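Local coordinates for DNA topoisomerase 2-associated protein PAT1 (Saccharomyces cerevisiae, PDB 5LMG), which activates mRNA decapping and represses translation in yeast, its C-terminal domain directly binding the decapping enzyme Dcp2 and the exonuclease Xrn1, at residues T199-L204 against E274-A279; S141-T146 against I253-E258; L159-I164 against G203-T208. The protein carries 2 engineered substitutions. All blocks are in the same frame, centred on the assembly; numbering follows the deposited sequence.

Contact 1. Residues T199-L204 against E274-A279; sequences TSKIGL and EAYIWA. Engineered in segment 274-279: Ala279 (natural residue Gln). With EDO (1,2-ethanediol), chain H.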
# COMPACT_ATOMS: atom_id res chain seq x y z
N THR A 199 6.03 -6.60 -3.94
CA THR A 199 5.78 -7.91 -3.30
C THR A 199 5.35 -7.69 -1.82
O THR A 199 4.97 -8.63 -1.13
CB THR A 199 6.99 -8.87 -3.41
OG1 THR A 199 8.04 -8.43 -2.56
CG2 THR A 199 7.47 -9.10 -4.86
N SER A 200 5.42 -6.42 -1.37
CA SER A 200 5.05 -6.00 -0.02
C SER A 200 3.75 -5.21 -0.04
O SER A 200 3.58 -4.30 -0.86
CB SER A 200 6.19 -5.18 0.59
OG SER A 200 5.76 -4.23 1.55
N LYS A 201 2.84 -5.53 0.90
CA LYS A 201 1.56 -4.83 1.06
C LYS A 201 1.78 -3.31 1.33
O LYS A 201 1.13 -2.49 0.69
CB LYS A 201 0.69 -5.48 2.15
CG LYS A 201 -0.72 -4.92 2.23
CD LYS A 201 -1.51 -5.56 3.35
CE LYS A 201 -2.99 -5.43 3.15
NZ LYS A 201 -3.76 -6.16 4.19
N ILE A 202 2.74 -2.97 2.21
CA ILE A 202 3.12 -1.58 2.56
C ILE A 202 3.73 -0.88 1.35
O ILE A 202 3.34 0.25 1.04
CB ILE A 202 4.05 -1.51 3.82
CG1 ILE A 202 3.46 -2.25 5.06
CG2 ILE A 202 4.46 -0.05 4.16
CD1 ILE A 202 2.05 -1.76 5.57
N GLY A 203 4.67 -1.55 0.68
CA GLY A 203 5.34 -1.06 -0.52
C GLY A 203 4.35 -0.71 -1.60
O GLY A 203 4.36 0.42 -2.10
N LEU A 204 3.43 -1.65 -1.90
CA LEU A 204 2.38 -1.47 -2.91
C LEU A 204 1.46 -0.30 -2.58
O LEU A 204 1.19 0.52 -3.46
CB LEU A 204 1.59 -2.76 -3.16
CG LEU A 204 0.85 -2.82 -4.50
CD1 LEU A 204 1.83 -3.00 -5.68
CD2 LEU A 204 -0.17 -3.94 -4.51
N GLU A 274 -7.70 -8.88 -1.30
CA GLU A 274 -6.79 -8.41 -2.35
C GLU A 274 -7.25 -7.08 -2.98
O GLU A 274 -6.74 -6.70 -4.05
CB GLU A 274 -6.54 -9.51 -3.40
CG GLU A 274 -5.72 -10.66 -2.83
CD GLU A 274 -5.04 -11.62 -3.80
OE1 GLU A 274 -5.58 -11.84 -4.90
OE2 GLU A 274 -4.00 -12.20 -3.41
N ALA A 275 -8.15 -6.34 -2.27
CA ALA A 275 -8.67 -5.03 -2.68
C ALA A 275 -7.56 -4.02 -2.96
O ALA A 275 -7.64 -3.31 -3.96
CB ALA A 275 -9.64 -4.48 -1.65
N TYR A 276 -6.50 -4.00 -2.11
CA TYR A 276 -5.34 -3.12 -2.26
C TYR A 276 -4.55 -3.42 -3.57
O TYR A 276 -3.88 -2.52 -4.08
CB TYR A 276 -4.40 -3.23 -1.03
CG TYR A 276 -3.61 -4.52 -0.96
CD1 TYR A 276 -4.20 -5.71 -0.56
CD2 TYR A 276 -2.25 -4.54 -1.28
CE1 TYR A 276 -3.48 -6.90 -0.52
CE2 TYR A 276 -1.52 -5.73 -1.24
CZ TYR A 276 -2.14 -6.90 -0.85
OH TYR A 276 -1.45 -8.09 -0.80
N ILE A 277 -4.60 -4.67 -4.08
CA ILE A 277 -3.92 -5.04 -5.34
C ILE A 277 -4.67 -4.42 -6.51
O ILE A 277 -4.04 -3.81 -7.38
CB ILE A 277 -3.73 -6.58 -5.51
CG1 ILE A 277 -2.90 -7.18 -4.35
CG2 ILE A 277 -3.09 -6.89 -6.87
CD1 ILE A 277 -2.86 -8.72 -4.27
N TRP A 278 -6.01 -4.59 -6.53
CA TRP A 278 -6.86 -4.02 -7.59
C TRP A 278 -6.88 -2.50 -7.53
O TRP A 278 -7.01 -1.88 -8.58
CB TRP A 278 -8.27 -4.64 -7.58
CG TRP A 278 -8.27 -6.13 -7.81
CD1 TRP A 278 -8.44 -7.10 -6.87
CD2 TRP A 278 -7.96 -6.80 -9.05
NE1 TRP A 278 -8.29 -8.34 -7.44
CE2 TRP A 278 -7.97 -8.19 -8.77
CE3 TRP A 278 -7.68 -6.37 -10.36
CZ2 TRP A 278 -7.74 -9.15 -9.77
CZ3 TRP A 278 -7.42 -7.33 -11.34
CH2 TRP A 278 -7.45 -8.70 -11.04
N ALA A 279 -6.71 -1.90 -6.32
CA ALA A 279 -6.64 -0.44 -6.14
C ALA A 279 -5.34 0.09 -6.76
O ALA A 279 -5.36 1.10 -7.47
CB ALA A 279 -6.73 -0.07 -4.67
C1 EDO H . -4.33 -15.28 -6.34
O1 EDO H . -5.10 -14.15 -6.75
C2 EDO H . -2.86 -14.84 -6.14
O2 EDO H . -2.71 -14.00 -4.99

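Contact 2. Residues S141-T146 against I253-E258; sequences SSYKTT and IFPPRE. With EDO (1,2-ethanediol), chain H.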
# COMPACT_ATOMS: atom_id res chain seq x y z
N SER A 141 6.55 -7.54 5.45
CA SER A 141 5.32 -7.60 4.65
C SER A 141 5.53 -8.14 3.22
O SER A 141 4.56 -8.25 2.46
CB SER A 141 4.63 -6.24 4.63
OG SER A 141 5.47 -5.25 4.06
N SER A 142 6.78 -8.47 2.84
CA SER A 142 7.05 -9.05 1.51
C SER A 142 6.95 -10.58 1.62
O SER A 142 7.63 -11.19 2.44
CB SER A 142 8.44 -8.67 1.01
OG SER A 142 8.78 -9.40 -0.16
N TYR A 143 6.15 -11.20 0.74
CA TYR A 143 6.03 -12.66 0.67
C TYR A 143 7.35 -13.31 0.24
O TYR A 143 7.55 -14.49 0.48
CB TYR A 143 4.88 -13.07 -0.26
CG TYR A 143 5.10 -12.78 -1.74
CD1 TYR A 143 5.84 -13.65 -2.54
CD2 TYR A 143 4.46 -11.70 -2.36
CE1 TYR A 143 5.96 -13.44 -3.91
CE2 TYR A 143 4.57 -11.50 -3.73
CZ TYR A 143 5.33 -12.37 -4.50
OH TYR A 143 5.51 -12.16 -5.84
N LYS A 144 8.24 -12.54 -0.43
CA LYS A 144 9.53 -13.04 -0.89
C LYS A 144 10.51 -13.15 0.26
O LYS A 144 11.14 -14.19 0.41
CB LYS A 144 10.10 -12.15 -2.02
CG LYS A 144 9.52 -12.47 -3.39
CD LYS A 144 10.23 -13.64 -4.08
CE LYS A 144 9.39 -14.27 -5.16
NZ LYS A 144 10.03 -15.50 -5.71
N THR A 145 10.66 -12.09 1.08
CA THR A 145 11.60 -12.08 2.20
C THR A 145 11.03 -12.70 3.49
O THR A 145 11.81 -13.20 4.31
CB THR A 145 12.17 -10.68 2.45
OG1 THR A 145 11.09 -9.75 2.50
CG2 THR A 145 13.20 -10.27 1.39
N THR A 146 9.69 -12.66 3.68
CA THR A 146 8.99 -13.23 4.84
C THR A 146 7.80 -14.10 4.34
O THR A 146 6.65 -13.63 4.34
CB THR A 146 8.62 -12.13 5.86
OG1 THR A 146 9.78 -11.33 6.13
CG2 THR A 146 8.08 -12.69 7.19
N ILE A 253 2.79 -8.91 -8.07
CA ILE A 253 2.07 -8.16 -7.04
C ILE A 253 1.03 -9.08 -6.33
O ILE A 253 0.63 -8.78 -5.21
CB ILE A 253 1.46 -6.83 -7.56
CG1 ILE A 253 0.21 -7.07 -8.44
CG2 ILE A 253 2.52 -5.96 -8.28
CD1 ILE A 253 -0.48 -5.80 -8.94
N PHE A 254 0.62 -10.20 -6.99
CA PHE A 254 -0.33 -11.18 -6.43
C PHE A 254 0.50 -12.26 -5.70
O PHE A 254 1.27 -12.96 -6.35
CB PHE A 254 -1.19 -11.81 -7.55
CG PHE A 254 -2.18 -10.86 -8.19
CD1 PHE A 254 -1.79 -10.04 -9.25
CD2 PHE A 254 -3.50 -10.79 -7.75
CE1 PHE A 254 -2.71 -9.16 -9.85
CE2 PHE A 254 -4.42 -9.93 -8.35
CZ PHE A 254 -4.02 -9.12 -9.41
N PRO A 255 0.42 -12.35 -4.34
CA PRO A 255 1.24 -13.33 -3.61
C PRO A 255 0.89 -14.79 -3.89
O PRO A 255 -0.25 -15.06 -4.30
CB PRO A 255 1.00 -12.98 -2.13
CG PRO A 255 0.39 -11.62 -2.14
CD PRO A 255 -0.41 -11.56 -3.41
N PRO A 256 1.83 -15.75 -3.68
CA PRO A 256 1.49 -17.17 -3.89
C PRO A 256 0.40 -17.64 -2.94
O PRO A 256 0.18 -17.04 -1.88
CB PRO A 256 2.81 -17.92 -3.62
CG PRO A 256 3.86 -16.87 -3.54
CD PRO A 256 3.20 -15.60 -3.16
N ARG A 257 -0.29 -18.70 -3.34
CA ARG A 257 -1.38 -19.28 -2.59
C ARG A 257 -0.98 -19.81 -1.22
O ARG A 257 -1.77 -19.72 -0.27
CB ARG A 257 -1.99 -20.40 -3.43
CG ARG A 257 -3.50 -20.36 -3.53
CD ARG A 257 -4.15 -21.14 -2.41
NE ARG A 257 -3.42 -22.36 -2.09
CZ ARG A 257 -3.89 -23.34 -1.33
NH1 ARG A 257 -3.15 -24.41 -1.08
NH2 ARG A 257 -5.10 -23.24 -0.79
N GLU A 258 0.24 -20.36 -1.10
CA GLU A 258 0.77 -20.88 0.17
C GLU A 258 0.91 -19.74 1.18
O GLU A 258 0.65 -19.93 2.37
CB GLU A 258 2.09 -21.68 0.00
CG GLU A 258 2.81 -21.56 -1.34
CD GLU A 258 2.12 -22.19 -2.54
OE1 GLU A 258 1.95 -23.43 -2.56
OE2 GLU A 258 1.73 -21.43 -3.45
C1 EDO H . -4.33 -15.28 -6.34
O1 EDO H . -5.10 -14.15 -6.75
C2 EDO H . -2.86 -14.84 -6.14
O2 EDO H . -2.71 -14.00 -4.99

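Contact 3. Residues L159-I164 against G203-T208; sequences LFQMII and GLNLIT. With EDO (1,2-ethanediol), chain J.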
# COMPACT_ATOMS: atom_id res chain seq x y z
N LEU A 159 -0.21 -2.16 12.16
CA LEU A 159 0.08 -0.93 12.91
C LEU A 159 0.73 0.13 12.01
O LEU A 159 0.25 1.26 11.98
CB LEU A 159 0.96 -1.19 14.16
CG LEU A 159 1.25 0.06 15.03
CD1 LEU A 159 0.03 0.47 15.85
CD2 LEU A 159 2.46 -0.17 15.93
N PHE A 160 1.82 -0.24 11.30
CA PHE A 160 2.53 0.63 10.38
C PHE A 160 1.57 1.16 9.31
O PHE A 160 1.57 2.36 9.05
CB PHE A 160 3.70 -0.11 9.72
CG PHE A 160 4.68 0.80 9.02
CD1 PHE A 160 4.41 1.30 7.75
CD2 PHE A 160 5.88 1.15 9.62
CE1 PHE A 160 5.32 2.13 7.09
CE2 PHE A 160 6.79 1.99 8.97
CZ PHE A 160 6.50 2.47 7.71
N GLN A 161 0.71 0.28 8.77
CA GLN A 161 -0.30 0.61 7.77
C GLN A 161 -1.28 1.68 8.28
O GLN A 161 -1.48 2.69 7.60
CB GLN A 161 -1.04 -0.68 7.33
CG GLN A 161 -2.28 -0.48 6.43
CD GLN A 161 -1.95 -0.17 4.98
OE1 GLN A 161 -1.00 -0.70 4.39
NE2 GLN A 161 -2.76 0.69 4.37
N MET A 162 -1.86 1.47 9.47
CA MET A 162 -2.85 2.34 10.11
C MET A 162 -2.29 3.73 10.47
O MET A 162 -2.96 4.73 10.20
CB MET A 162 -3.43 1.63 11.35
CG MET A 162 -4.54 2.38 12.03
SD MET A 162 -4.92 1.73 13.67
CE MET A 162 -3.60 2.42 14.62
N ILE A 163 -1.10 3.79 11.07
CA ILE A 163 -0.51 5.05 11.53
C ILE A 163 0.27 5.79 10.44
O ILE A 163 -0.10 6.91 10.11
CB ILE A 163 0.33 4.82 12.83
CG1 ILE A 163 -0.61 4.48 14.01
CG2 ILE A 163 1.25 6.02 13.13
CD1 ILE A 163 0.07 4.07 15.34
N ILE A 164 1.36 5.17 9.91
CA ILE A 164 2.27 5.78 8.95
C ILE A 164 1.59 6.20 7.62
O ILE A 164 1.76 7.34 7.19
CB ILE A 164 3.53 4.91 8.70
CG1 ILE A 164 4.20 4.45 10.04
CG2 ILE A 164 4.53 5.58 7.75
CD1 ILE A 164 4.68 5.55 11.08
N GLY A 203 4.67 -1.55 0.68
CA GLY A 203 5.34 -1.06 -0.52
C GLY A 203 4.35 -0.71 -1.60
O GLY A 203 4.36 0.42 -2.10
N LEU A 204 3.43 -1.65 -1.90
CA LEU A 204 2.38 -1.47 -2.91
C LEU A 204 1.46 -0.30 -2.58
O LEU A 204 1.19 0.52 -3.46
CB LEU A 204 1.59 -2.76 -3.16
CG LEU A 204 0.85 -2.82 -4.50
CD1 LEU A 204 1.83 -3.00 -5.68
CD2 LEU A 204 -0.17 -3.94 -4.51
N ASN A 205 0.98 -0.23 -1.32
CA ASN A 205 0.10 0.85 -0.86
C ASN A 205 0.79 2.22 -0.91
O ASN A 205 0.15 3.20 -1.29
CB ASN A 205 -0.48 0.56 0.50
CG ASN A 205 -1.48 -0.57 0.53
OD1 ASN A 205 -1.97 -1.05 -0.50
ND2 ASN A 205 -1.80 -1.04 1.72
N LEU A 206 2.10 2.28 -0.58
CA LEU A 206 2.86 3.54 -0.66
C LEU A 206 2.97 4.01 -2.12
O LEU A 206 2.83 5.21 -2.36
CB LEU A 206 4.26 3.41 -0.04
CG LEU A 206 4.31 3.55 1.49
CD1 LEU A 206 5.63 3.04 2.04
CD2 LEU A 206 4.11 4.99 1.90
N ILE A 207 3.16 3.08 -3.08
CA ILE A 207 3.24 3.42 -4.50
C ILE A 207 1.88 3.95 -4.97
O ILE A 207 1.84 5.01 -5.60
CB ILE A 207 3.81 2.26 -5.38
CG1 ILE A 207 5.26 1.91 -4.98
CG2 ILE A 207 3.74 2.60 -6.89
CD1 ILE A 207 5.74 0.50 -5.37
N THR A 208 0.77 3.27 -4.60
CA THR A 208 -0.61 3.66 -4.94
C THR A 208 -0.91 5.10 -4.49
O THR A 208 -1.49 5.86 -5.27
CB THR A 208 -1.63 2.67 -4.40
OG1 THR A 208 -1.23 1.36 -4.77
CG2 THR A 208 -3.07 2.95 -4.89
C1 EDO J . -3.62 3.01 -1.15
O1 EDO J . -2.41 3.14 -0.43
C2 EDO J . -4.10 1.54 -1.03
O2 EDO J . -5.01 1.26 -2.07

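Contact 1. Residues T199-L204 against E274-A279
Lys201 lies across one face of the Tyr276 ring, and Leu204, one helical turn later, reaches the same ring with a methyl group. The lysine CB stands 4.1 Å from Tyr276 CE2. Its CG makes the close approach, 3.7 Å from Tyr276 CE2, and sits 20° off the normal through the ring centre, which makes this a CH-pi contact over the face, shifted toward the rim. Because CG is anti to the backbone N (chi1 -172°) and the remaining torsions are also extended, the chain continues across the ring: CD spans the way above it without coming nearer than its neighbours, and CE comes 3.9 Å from Tyr276 CD1. The ammonium NZ has by then passed beyond close range, 5.2 Å from the centroid of the Tyr276 ring, so any cation-pi attraction is weak at most. The aliphatic part of the lysine therefore carries the contact with the aromatic face.

The opposite face of Tyr276 receives CG1 of its own neighbour, Ile277, 3.6 Å above the plane and also toward the rim; the ring is thus flanked by aliphatic carbon on both faces. Leu204 CD2 meets Tyr276 CD2 at 3.9 Å, and the same methyl lies 4.2 Å from Ile277 CG1, so one methyl touches both Tyr276 and Ile277 of helix 275-286.

Ser200 is the N-cap of helix 201-216, its OG accepting from Gly203 N at 3.0 Å, and Glu274 occupies the N-cap position of helix 275-286. Through Lys201 and Leu204 on Tyr276 and Ile277, the first turns of these helices pack together within the mostly helical domain: helix 151-174 and helix 136-141 lie against Ile202, while helix 329-355 packs on Ala275, Trp278 and the engineered Ala279.

Contact 2. Residues S141-T146 against I253-E258
Tyr143 presents one ring face to the consecutive prolines Pro255 and Pro256, and these three residues account for most of the buried surface. Pro256 CD is 3.3 Å from Tyr143 CD1 and lies 23° off the ring normal, a CH-pi contact over the face. On the same face, Pro255 CA stands 4.1 Å from the centroid of the Tyr143 ring, and its CB packs 3.7 Å from Tyr143 CD2. The two prolines thus divide the face, Pro256 on the CD1 side and Pro255 on the CD2 side. The ring reaches them with CG between the backbone N and the carbonyl carbon (chi1 68°), and its hydroxyl is hydrogen-bonded to Leu252 O just before the proline segment. An alanine here would take away both the proline-facing ring and that hydroxyl, and would probably leave a gap beside Pro255 and Pro256 and Leu252 O without this partner. Just before the tyrosine, Ser142 OG accepts from Lys144 N at 3.2 Å, which defines an ST turn. The result is a tyrosine-proline CH-pi contact joining two interhelical connections of an alpha-helical domain: the loop after helix 136-141 and the segment leading into helix 257-267, with Pro256 at its N-cap.

Contact 3. Residues L159-I164 against G203-T208
Gln161 and Asn205 bring their side-chain amides together, and this polar pair is the single close meeting of the two helical segments. Asn205 ND2 donates to Gln161 OE1 over 2.8 Å, with an angle of 151° at the hydrogen. The acceptor lies in the amide plane of Asn205, as suits an N-H donor. On the glutamine side the approach is less regular: the donor is tilted from the carbonyl plane. The two amide planes stand 86° apart, so the groups meet almost perpendicular. This rules out a paired, two-bond amide arrangement; Gln161 NE2 is 3.3 Å from Asn205 ND2, but both are donors and no bond joins them. The glutamine attains this position by bending at its second torsion (chi2 77°), which turns the amide toward the neighbouring helix, whereas the first side-chain bond of Asn205 already points toward residues 159-164.

Within residues 203-208 the hydrogen bonds stay inside the helix. Thr208 OG1 donates to Leu204 O at 2.9 Å from above the carbonyl plane, and Thr208 N uses the same oxygen at 3.0 Å, so one carbonyl accepts twice from one residue.

A third set involves a 1,2-ethanediol, probably from the crystallisation liquor. Its O1 donates to Asn205 O at 2.7 Å, and its carbon C1 lies 3.8 Å from Thr208 CG2, which places the molecule beside this turn of the helix.

The Asn205-Gln161 hydrogen bond bridges helix 151-174 and helix 201-216 on the more accessible side of their interface. Apolar packing accompanies it, with Leu206 set against Leu165 and Ile168 of helix 151-174. Beyond the pair, helix 103-114 packs on Phe160 and Ile163, while helix 275-286 receives Asn205, Leu204 and Thr208.

Helix 201-216 is common to contacts 1 and 3, which share Gly203 and Leu204 and have centres about 9 Å apart; Asn205 OD1 lies 3.3 Å from Tyr276 CB, connecting the amide pair to the aromatic contact. Contacts 1 and 2, with centres about 11 Å apart, meet through two probable serine and threonine hydrogen bonds, Thr199 OG1 to Ser142 OG and Ser200 OG to Ser141 OG, both 2.7 Å. One 1,2-ethanediol also touches both, beside Glu274 and Pro255. Contacts 2 and 3 are more distant, about 16 Å between centres, and touch where Ile253 CG2 approaches Leu204 CD1 at 4.0 Å.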